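Local coordinates for protein putative phosphosugar isomerase (Silicibacter pomeroyi DSS-3, PDB 3FJ1) that is of unknown function but probably binds phosphosugars or related carbohydrate derivatives and may act as an isomerase or aminotransferase, at residues R41-V49 / G70-P78; D85-L96 / N113-L124. One frame throughout, in Å; residues are numbered along the deposited sequence. Where two conformers were deposited one is given.

Interactions 1 and 2 lie in successive beta-alpha-beta units of one SIS domain, and they meet in the middle of its parallel sheet, where strands 45-49 and 93-99 are neighbours: Ala47 N lies 2.8 Å from Leu94 O, and Ala47 O 2.7 Å from Leu96 N. Interaction 1 is the more buried, held by backbone hydrogen bonds, with mostly apolar side chains packed on either face, ending at strand 73-75 near the second subunit. Interaction 2 has the same parallel pairing at one end, but also includes a helix C-terminus and a partly exposed loop, where arginines and aspartates take over from leucine, valine and alanine. Both touch the second subunit.

Interaction 1: R41-V49 / G70-P78; sequences RDPSFVATV and GLPVASLGP. With EDO (1,2-ethanediol), chain J.
The first beta-alpha-beta unit of an SIS domain brings strand 45-49 and strand 73-75 together as parallel neighbours, with Val46 opposite Val73, Ala47 opposite Ala74 and Thr48 opposite Ser75. Four backbone bonds close the pairing in the alternating pattern of a parallel sheet: Val46 N gives to Pro72 O (3.0 Å), Ala74 N to Val46 O (2.8 Å), Thr48 N to Ala74 O and Leu76 N to Thr48 O. Side chains divide between the two faces. On one, Val46 and Val73 lie side by side and point the same way, and CG2 of Val46 meets CD1 of Leu71 at 4.1 Å, the two side chains crossing at about a right angle. Thr48 continues this row with its methyl: CG2 lies anti to the carbonyl carbon and packs 3.7 Å from Val73 CG1. The same rotation, chi1 61°, sets OG1 over Ser75, where a water joins Thr48 OG1 (2.8 Å) to Ser75 OG (2.7 Å). On the other face, Ala47 CB touches Leu76 CD1 at 3.7 Å. Further along the chain, Gly77 N donates almost straight (175°) to O2 of a 1,2-ethanediol, probably from the crystallisation liquor, which is also bonded to Glu66 of the second subunit. Helix 53-69, the crossover between the strands, packs on the face of Val73 and Thr48 through Ala65, Ser62 and Cys58. Near Phe45, Pro72 and Ala74 the second subunit packs against the unit, while strand 93-99 pairs with the other edge of strand 45-49.

Interaction 2: D85-L96 / N113-L124; sequences DARLRLDRALCL and NAGRDGALCVAL
Arg87 and Arg116 meet as stacked guanidinium groups because each chain bends once: Arg87 at chi2 (-84°), and Arg116, extended up to that point, at chi3 (67°). The two planes are parallel within 1°, their centres 3.7 Å apart. Carboxylates probably offset the like charges. Arg116 grips Asp117 side-on, NE to OD1 at 2.9 Å and NH2 to OD2, while NH1 reaches Asp85 OD1 at 2.8 Å on its syn side. That oxygen also accepts from ND2 of Asn113, a residue whose CG sits near the rim of the guanidinium's other face, opposite Arg87. Fixed on both faces and along its edge, the group has little freedom to turn. Asp117 OD2 is gripped from opposite faces of its plane, by Arg116 NH2 and by Leu88 N (3.0 Å), and a water links OD1 to Arg87 NH1. Further along, Leu90 N donates to Asp117 O, and Leu90 CD1 rests 3.8 Å from Ala114 CB. Cys95 SG touches the same methyl. Strands 93-99 and 120-125 then pair in parallel: Leu120 N to Ala93 O, Cys95 N to Leu120 O and Val122 N to Cys95 O, each 2.9 Å. On the face turned to helix 8-41, Leu94 CD1 packs 3.5 Å from Val122 CG2. Gly118, with positive phi, is the C-prime residue of a Schellman motif ending helix 105-116. Strand 93-99, this helix and strand 120-125 form a beta-alpha-beta unit of the SIS domain's alpha/beta fold, the helix being its crossover, here with a salt-bridge network bracing the helix end against the loop.

Interaction 1: R41-V49 / G70-P78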
loop_
_atom_site.group_PDB
_atom_site.type_symbol
_atom_site.label_atom_id
_atom_site.label_comp_id
_atom_site.label_asym_id
_atom_site.label_seq_id
_atom_site.Cartn_x
_atom_site.Cartn_y
_atom_site.Cartn_z
ATOM N N ARG A 41 -14.784 18.242 18.581
ATOM C CA ARG A 41 -13.321 18.377 18.501
ATOM C C ARG A 41 -12.881 18.906 17.130
ATOM O O ARG A 41 -11.885 19.606 17.046
ATOM C CB ARG A 41 -12.598 17.062 18.809
ATOM C CG ARG A 41 -12.875 16.453 20.185
ATOM C CD ARG A 41 -12.418 17.334 21.362
ATOM N NE ARG A 41 -12.648 16.599 22.616
ATOM C CZ ARG A 41 -13.528 16.893 23.579
ATOM N NH1 ARG A 41 -14.295 17.979 23.554
ATOM N NH2 ARG A 41 -13.612 16.065 24.626
ATOM N N ASP A 42 -13.582 18.511 16.064
ATOM C CA ASP A 42 -13.356 19.055 14.722
ATOM C C ASP A 42 -11.903 18.847 14.247
ATOM O O ASP A 42 -11.219 19.803 13.879
ATOM C CB ASP A 42 -13.726 20.550 14.730
ATOM C CG ASP A 42 -14.141 21.088 13.356
ATOM O OD1 ASP A 42 -14.166 20.321 12.371
ATOM O OD2 ASP A 42 -14.517 22.291 13.289
ATOM N N PRO A 43 -11.421 17.593 14.253
ATOM C CA PRO A 43 -10.029 17.340 13.808
ATOM C C PRO A 43 -9.830 17.678 12.317
ATOM O O PRO A 43 -10.780 17.675 11.538
ATOM C CB PRO A 43 -9.844 15.834 14.050
ATOM C CG PRO A 43 -11.248 15.271 14.054
ATOM C CD PRO A 43 -12.121 16.352 14.621
ATOM N N SER A 44 -8.600 17.997 11.953
ATOM C CA SER A 44 -8.260 18.421 10.606
ATOM C C SER A 44 -7.554 17.354 9.791
ATOM O O SER A 44 -7.219 17.582 8.651
ATOM C CB SER A 44 -7.385 19.661 10.651
ATOM O OG SER A 44 -6.263 19.467 11.485
ATOM N N PHE A 45 -7.351 16.192 10.378
ATOM C CA PHE A 45 -6.822 15.079 9.596
ATOM C C PHE A 45 -6.998 13.779 10.356
ATOM O O PHE A 45 -7.410 13.746 11.525
ATOM C CB PHE A 45 -5.374 15.269 9.088
ATOM C CG PHE A 45 -4.327 15.160 10.149
ATOM C CD1 PHE A 45 -4.020 16.241 10.946
ATOM C CD2 PHE A 45 -3.628 13.978 10.330
ATOM C CE1 PHE A 45 -3.023 16.153 11.936
ATOM C CE2 PHE A 45 -2.638 13.878 11.298
ATOM C CZ PHE A 45 -2.337 14.967 12.105
ATOM N N VAL A 46 -6.816 12.705 9.593
ATOM C CA VAL A 46 -7.057 11.354 10.086
ATOM C C VAL A 46 -5.811 10.488 9.904
ATOM O O VAL A 46 -5.153 10.567 8.864
ATOM C CB VAL A 46 -8.226 10.687 9.341
ATOM C CG1 VAL A 46 -8.503 9.296 9.922
ATOM C CG2 VAL A 46 -9.500 11.573 9.397
ATOM N N ALA A 47 -5.519 9.635 10.885
ATOM C CA ALA A 47 -4.457 8.642 10.771
ATOM C C ALA A 47 -5.098 7.282 10.954
ATOM O O ALA A 47 -6.025 7.154 11.743
ATOM C CB ALA A 47 -3.365 8.845 11.812
ATOM N N THR A 48 -4.686 6.287 10.179
ATOM C CA THR A 48 -5.214 4.938 10.346
ATOM C C THR A 48 -4.088 4.009 10.820
ATOM O O THR A 48 -2.911 4.212 10.502
ATOM C CB THR A 48 -5.887 4.347 9.090
ATOM O OG1 THR A 48 -4.922 4.268 8.032
ATOM C CG2 THR A 48 -7.141 5.194 8.646
ATOM N N VAL A 49 -4.485 3.005 11.596
ATOM C CA VAL A 49 -3.591 2.008 12.171
ATOM C C VAL A 49 -4.252 0.625 11.990
ATOM O O VAL A 49 -5.327 0.351 12.540
ATOM C CB VAL A 49 -3.307 2.232 13.679
ATOM C CG1 VAL A 49 -2.300 1.196 14.217
ATOM C CG2 VAL A 49 -2.807 3.665 13.909
ATOM N N GLY A 70 -13.416 15.651 3.099
ATOM C CA GLY A 70 -12.217 16.309 2.592
ATOM C C GLY A 70 -10.996 16.223 3.525
ATOM O O GLY A 70 -10.014 16.945 3.342
ATOM N N LEU A 71 -11.037 15.317 4.493
ATOM C CA LEU A 71 -9.944 15.192 5.439
ATOM C C LEU A 71 -8.892 14.261 4.887
ATOM O O LEU A 71 -9.216 13.168 4.444
ATOM C CB LEU A 71 -10.430 14.673 6.799
ATOM C CG LEU A 71 -11.349 15.623 7.584
ATOM C CD1 LEU A 71 -11.780 14.979 8.891
ATOM C CD2 LEU A 71 -10.670 16.972 7.854
ATOM N N PRO A 72 -7.632 14.710 4.876
ATOM C CA PRO A 72 -6.550 13.845 4.411
ATOM C C PRO A 72 -6.325 12.717 5.442
ATOM O O PRO A 72 -6.463 12.926 6.664
ATOM C CB PRO A 72 -5.370 14.803 4.305
ATOM C CG PRO A 72 -5.673 15.876 5.274
ATOM C CD PRO A 72 -7.146 16.023 5.323
ATOM N N VAL A 73 -5.995 11.533 4.950
ATOM C CA VAL A 73 -5.859 10.330 5.781
ATOM C C VAL A 73 -4.474 9.716 5.588
ATOM O O VAL A 73 -4.096 9.307 4.476
ATOM C CB VAL A 73 -6.925 9.295 5.410
ATOM C CG1 VAL A 73 -6.883 8.076 6.357
ATOM C CG2 VAL A 73 -8.342 9.946 5.420
ATOM N N ALA A 74 -3.714 9.691 6.659
ATOM C CA ALA A 74 -2.393 9.112 6.644
ATOM C C ALA A 74 -2.407 7.710 7.235
ATOM O O ALA A 74 -2.838 7.531 8.380
ATOM C CB ALA A 74 -1.430 9.983 7.466
ATOM N N SER A 75 -1.911 6.724 6.485
ATOM C CA SER A 75 -1.734 5.366 7.019
ATOM C C SER A 75 -0.385 5.268 7.745
ATOM O O SER A 75 0.684 5.424 7.131
ATOM C CB SER A 75 -1.779 4.327 5.889
ATOM O OG SER A 75 -1.385 3.050 6.325
ATOM N N LEU A 76 -0.443 5.044 9.051
ATOM C CA LEU A 76 0.728 4.972 9.877
ATOM C C LEU A 76 1.310 3.574 10.012
ATOM O O LEU A 76 0.651 2.664 10.522
ATOM C CB LEU A 76 0.411 5.515 11.285
ATOM C CG LEU A 76 0.014 6.988 11.472
ATOM C CD1 LEU A 76 -0.270 7.283 12.984
ATOM C CD2 LEU A 76 1.051 7.932 10.865
ATOM N N GLY A 77 2.563 3.412 9.591
ATOM C CA GLY A 77 3.234 2.134 9.717
ATOM C C GLY A 77 3.476 1.864 11.192
ATOM O O GLY A 77 4.149 2.669 11.834
ATOM N N PRO A 78 2.934 0.754 11.748
ATOM C CA PRO A 78 3.074 0.572 13.215
ATOM C C PRO A 78 4.488 0.536 13.747
ATOM O O PRO A 78 4.692 0.822 14.915
ATOM C CB PRO A 78 2.299 -0.719 13.498
ATOM C CG PRO A 78 1.307 -0.858 12.314
ATOM C CD PRO A 78 2.106 -0.323 11.145
HETATM C C1 EDO J . 5.378 5.577 6.405
HETATM O O1 EDO J . 4.265 6.160 5.695
HETATM C C2 EDO J . 4.894 4.802 7.616
HETATM O O2 EDO J . 4.098 5.584 8.489
HETATM O O HOH W 1 -3.268 1.972 7.978
#

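Interaction 2: D85-L96 / N113-L124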
loop_
_atom_site.group_PDB
_atom_site.type_symbol
_atom_site.label_atom_id
_atom_site.label_comp_id
_atom_site.label_asym_id
_atom_site.label_seq_id
_atom_site.Cartn_x
_atom_site.Cartn_y
_atom_site.Cartn_z
ATOM N N ASP A 85 9.666 4.179 18.226
ATOM C CA ASP A 85 9.006 5.006 19.244
ATOM C C ASP A 85 9.183 6.494 18.929
ATOM O O ASP A 85 9.603 7.269 19.784
ATOM C CB ASP A 85 9.539 4.683 20.644
ATOM C CG ASP A 85 8.696 5.279 21.750
ATOM O OD1 ASP A 85 7.498 5.565 21.541
ATOM O OD2 ASP A 85 9.265 5.430 22.857
ATOM N N ALA A 86 8.875 6.883 17.694
ATOM C CA ALA A 86 8.973 8.254 17.273
ATOM C C ALA A 86 7.843 9.076 17.892
ATOM O O ALA A 86 6.722 8.572 18.173
ATOM C CB ALA A 86 8.953 8.356 15.716
ATOM N N ARG A 87 8.152 10.347 18.123
ATOM C CA ARG A 87 7.179 11.310 18.597
ATOM C C ARG A 87 6.595 12.001 17.378
ATOM O O ARG A 87 7.321 12.684 16.649
ATOM C CB ARG A 87 7.861 12.340 19.501
ATOM C CG ARG A 87 8.321 11.730 20.793
ATOM C CD ARG A 87 7.210 11.679 21.808
ATOM N NE ARG A 87 7.619 10.915 22.984
ATOM C CZ ARG A 87 7.075 11.053 24.194
ATOM N NH1 ARG A 87 6.125 11.957 24.424
ATOM N NH2 ARG A 87 7.513 10.302 25.199
ATOM N N LEU A 88 5.307 11.789 17.140
ATOM C CA LEU A 88 4.594 12.398 16.022
ATOM C C LEU A 88 3.768 13.598 16.489
ATOM O O LEU A 88 3.452 13.733 17.675
ATOM C CB LEU A 88 3.683 11.364 15.327
ATOM C CG LEU A 88 4.395 10.145 14.697
ATOM C CD1 LEU A 88 3.413 9.291 13.957
ATOM C CD2 LEU A 88 5.485 10.602 13.755
ATOM N N ARG A 89 3.476 14.489 15.550
ATOM C CA ARG A 89 2.632 15.650 15.799
ATOM C C ARG A 89 1.237 15.263 15.370
ATOM O O ARG A 89 0.898 15.334 14.186
ATOM C CB ARG A 89 3.166 16.856 15.036
ATOM C CG ARG A 89 4.522 17.238 15.586
ATOM C CD ARG A 89 5.316 18.193 14.716
ATOM N NE ARG A 89 4.574 19.409 14.386
ATOM C CZ ARG A 89 5.133 20.525 13.919
ATOM N NH1 ARG A 89 6.447 20.619 13.765
ATOM N NH2 ARG A 89 4.367 21.566 13.642
ATOM N N LEU A 90 0.429 14.820 16.342
ATOM C CA LEU A 90 -0.919 14.333 16.059
ATOM C C LEU A 90 -2.062 15.097 16.762
ATOM O O LEU A 90 -3.201 14.613 16.810
ATOM C CB LEU A 90 -1.004 12.831 16.343
ATOM C CG LEU A 90 -0.127 11.945 15.448
ATOM C CD1 LEU A 90 -0.160 10.474 15.915
ATOM C CD2 LEU A 90 -0.582 12.050 14.022
ATOM N N ASP A 91 -1.764 16.298 17.276
ATOM C CA ASP A 91 -2.789 17.148 17.854
ATOM C C ASP A 91 -3.766 17.425 16.692
ATOM O O ASP A 91 -3.358 17.521 15.545
ATOM C CB ASP A 91 -2.180 18.478 18.360
ATOM C CG ASP A 91 -1.182 18.296 19.518
ATOM O OD1 ASP A 91 -1.356 17.443 20.423
ATOM O OD2 ASP A 91 -0.193 19.062 19.546
ATOM N N ARG A 92 -5.050 17.563 16.960
ATOM C CA ARG A 92 -6.001 17.827 15.859
ATOM C C ARG A 92 -6.249 16.636 14.928
ATOM O O ARG A 92 -6.889 16.795 13.882
ATOM C CB ARG A 92 -5.564 19.015 14.969
ATOM C CG ARG A 92 -5.217 20.315 15.680
ATOM C CD ARG A 92 -6.418 20.965 16.330
ATOM N NE ARG A 92 -6.045 22.203 17.025
ATOM C CZ ARG A 92 -6.829 22.871 17.864
ATOM N NH1 ARG A 92 -8.061 22.445 18.142
ATOM N NH2 ARG A 92 -6.372 23.976 18.443
ATOM N N ALA A 93 -5.742 15.450 15.275
ATOM C CA ALA A 93 -5.958 14.275 14.437
ATOM C C ALA A 93 -6.945 13.302 15.084
ATOM O O ALA A 93 -7.000 13.196 16.321
ATOM C CB ALA A 93 -4.628 13.546 14.220
ATOM N N LEU A 94 -7.719 12.636 14.238
ATOM C CA LEU A 94 -8.476 11.431 14.611
ATOM C C LEU A 94 -7.519 10.288 14.274
ATOM O O LEU A 94 -6.985 10.235 13.148
ATOM C CB LEU A 94 -9.706 11.239 13.727
ATOM C CG LEU A 94 -10.407 9.859 13.691
ATOM C CD1 LEU A 94 -10.907 9.423 15.087
ATOM C CD2 LEU A 94 -11.615 9.812 12.744
ATOM N N CYS A 95 -7.282 9.379 15.203
ATOM C CA CYS A 95 -6.564 8.151 14.873
ATOM C C CYS A 95 -7.568 6.988 14.881
ATOM O O CYS A 95 -8.157 6.672 15.916
ATOM C CB CYS A 95 -5.426 7.876 15.834
ATOM S SG CYS A 95 -4.567 6.312 15.451
ATOM N N LEU A 96 -7.753 6.349 13.724
ATOM C CA LEU A 96 -8.695 5.272 13.592
ATOM C C LEU A 96 -7.932 3.939 13.532
ATOM O O LEU A 96 -7.182 3.722 12.588
ATOM C CB LEU A 96 -9.513 5.502 12.334
ATOM C CG LEU A 96 -10.702 4.614 12.148
ATOM C CD1 LEU A 96 -11.750 4.804 13.260
ATOM C CD2 LEU A 96 -11.287 4.913 10.769
ATOM N N ASN A 113 0.655 5.300 21.155
ATOM C CA ASN A 113 1.543 6.425 20.854
ATOM C C ASN A 113 0.793 7.578 20.214
ATOM O O ASN A 113 1.076 8.762 20.488
ATOM C CB ASN A 113 2.728 5.994 19.957
ATOM C CG ASN A 113 3.880 5.354 20.764
ATOM O OD1 ASN A 113 3.688 4.921 21.921
ATOM N ND2 ASN A 113 5.069 5.265 20.148
ATOM N N ALA A 114 -0.128 7.236 19.324
ATOM C CA ALA A 114 -0.950 8.263 18.666
ATOM C C ALA A 114 -1.663 9.136 19.721
ATOM O O ALA A 114 -1.665 10.360 19.599
ATOM C CB ALA A 114 -1.948 7.621 17.729
ATOM N N GLY A 115 -2.285 8.490 20.713
ATOM C CA GLY A 115 -2.951 9.173 21.839
ATOM C C GLY A 115 -1.978 10.014 22.642
ATOM O O GLY A 115 -2.235 11.178 22.931
ATOM N N ARG A 116 -0.837 9.424 22.997
ATOM C CA ARG A 116 0.215 10.137 23.691
ATOM C C ARG A 116 0.595 11.413 22.918
ATOM O O ARG A 116 0.820 12.469 23.504
ATOM C CB ARG A 116 1.452 9.221 23.813
ATOM C CG ARG A 116 2.705 9.828 24.517
ATOM C CD ARG A 116 3.969 9.063 24.185
ATOM N NE ARG A 116 4.368 9.186 22.786
ATOM C CZ ARG A 116 5.311 8.444 22.198
ATOM N NH1 ARG A 116 5.959 7.527 22.888
ATOM N NH2 ARG A 116 5.599 8.600 20.914
ATOM N N ASP A 117 0.652 11.298 21.595
ATOM C CA ASP A 117 1.049 12.392 20.713
ATOM C C ASP A 117 -0.071 13.325 20.215
ATOM O O ASP A 117 0.151 14.135 19.275
ATOM C CB ASP A 117 1.863 11.822 19.570
ATOM C CG ASP A 117 3.159 11.184 20.046
ATOM O OD1 ASP A 117 3.583 11.453 21.193
ATOM O OD2 ASP A 117 3.746 10.393 19.267
ATOM N N GLY A 118 -1.230 13.234 20.872
ATOM C CA GLY A 118 -2.331 14.187 20.685
ATOM C C GLY A 118 -3.594 13.784 19.979
ATOM O O GLY A 118 -4.545 14.574 19.960
ATOM N N ALA A 119 -3.618 12.594 19.388
ATOM C CA ALA A 119 -4.761 12.166 18.577
ATOM C C ALA A 119 -5.918 11.704 19.453
ATOM O O ALA A 119 -5.704 11.284 20.610
ATOM C CB ALA A 119 -4.369 11.030 17.621
ATOM N N LEU A 120 -7.122 11.806 18.900
ATOM C CA LEU A 120 -8.336 11.228 19.485
ATOM C C LEU A 120 -8.385 9.833 18.888
ATOM O O LEU A 120 -8.638 9.666 17.695
ATOM C CB LEU A 120 -9.605 12.023 19.099
ATOM C CG LEU A 120 -10.939 11.432 19.574
ATOM C CD1 LEU A 120 -11.009 11.463 21.087
ATOM C CD2 LEU A 120 -12.124 12.196 18.985
ATOM N N CYS A 121 -8.106 8.823 19.701
ATOM C CA CYS A 121 -8.065 7.439 19.195
ATOM C C CYS A 121 -9.394 6.716 19.319
ATOM O O CYS A 121 -9.971 6.652 20.414
ATOM C CB CYS A 121 -6.954 6.651 19.899
ATOM S SG CYS A 121 -5.361 7.469 19.704
ATOM N N VAL A 122 -9.879 6.204 18.186
ATOM C CA VAL A 122 -11.117 5.444 18.084
ATOM C C VAL A 122 -10.782 4.072 17.514
ATOM O O VAL A 122 -10.122 3.990 16.471
ATOM C CB VAL A 122 -12.125 6.149 17.145
ATOM C CG1 VAL A 122 -13.416 5.346 16.981
ATOM C CG2 VAL A 122 -12.437 7.578 17.638
ATOM N N ALA A 123 -11.201 3.005 18.197
ATOM C CA ALA A 123 -10.945 1.641 17.739
ATOM C C ALA A 123 -12.216 1.021 17.180
ATOM O O ALA A 123 -13.276 1.134 17.805
ATOM C CB ALA A 123 -10.413 0.769 18.880
ATOM N N LEU A 124 -12.097 0.389 16.005
ATOM C CA LEU A 124 -13.147 -0.420 15.391
ATOM C C LEU A 124 -12.671 -1.881 15.583
ATOM O O LEU A 124 -11.666 -2.299 15.009
ATOM C CB LEU A 124 -13.320 -0.117 13.906
ATOM C CG LEU A 124 -13.615 1.336 13.506
ATOM C CD1 LEU A 124 -13.938 1.453 12.000
ATOM C CD2 LEU A 124 -14.712 1.949 14.338
HETATM O O HOH W 2 5.129 6.598 17.654
HETATM O O HOH W 3 4.409 13.510 22.569
HETATM O O HOH W 4 -6.910 15.374 18.346
#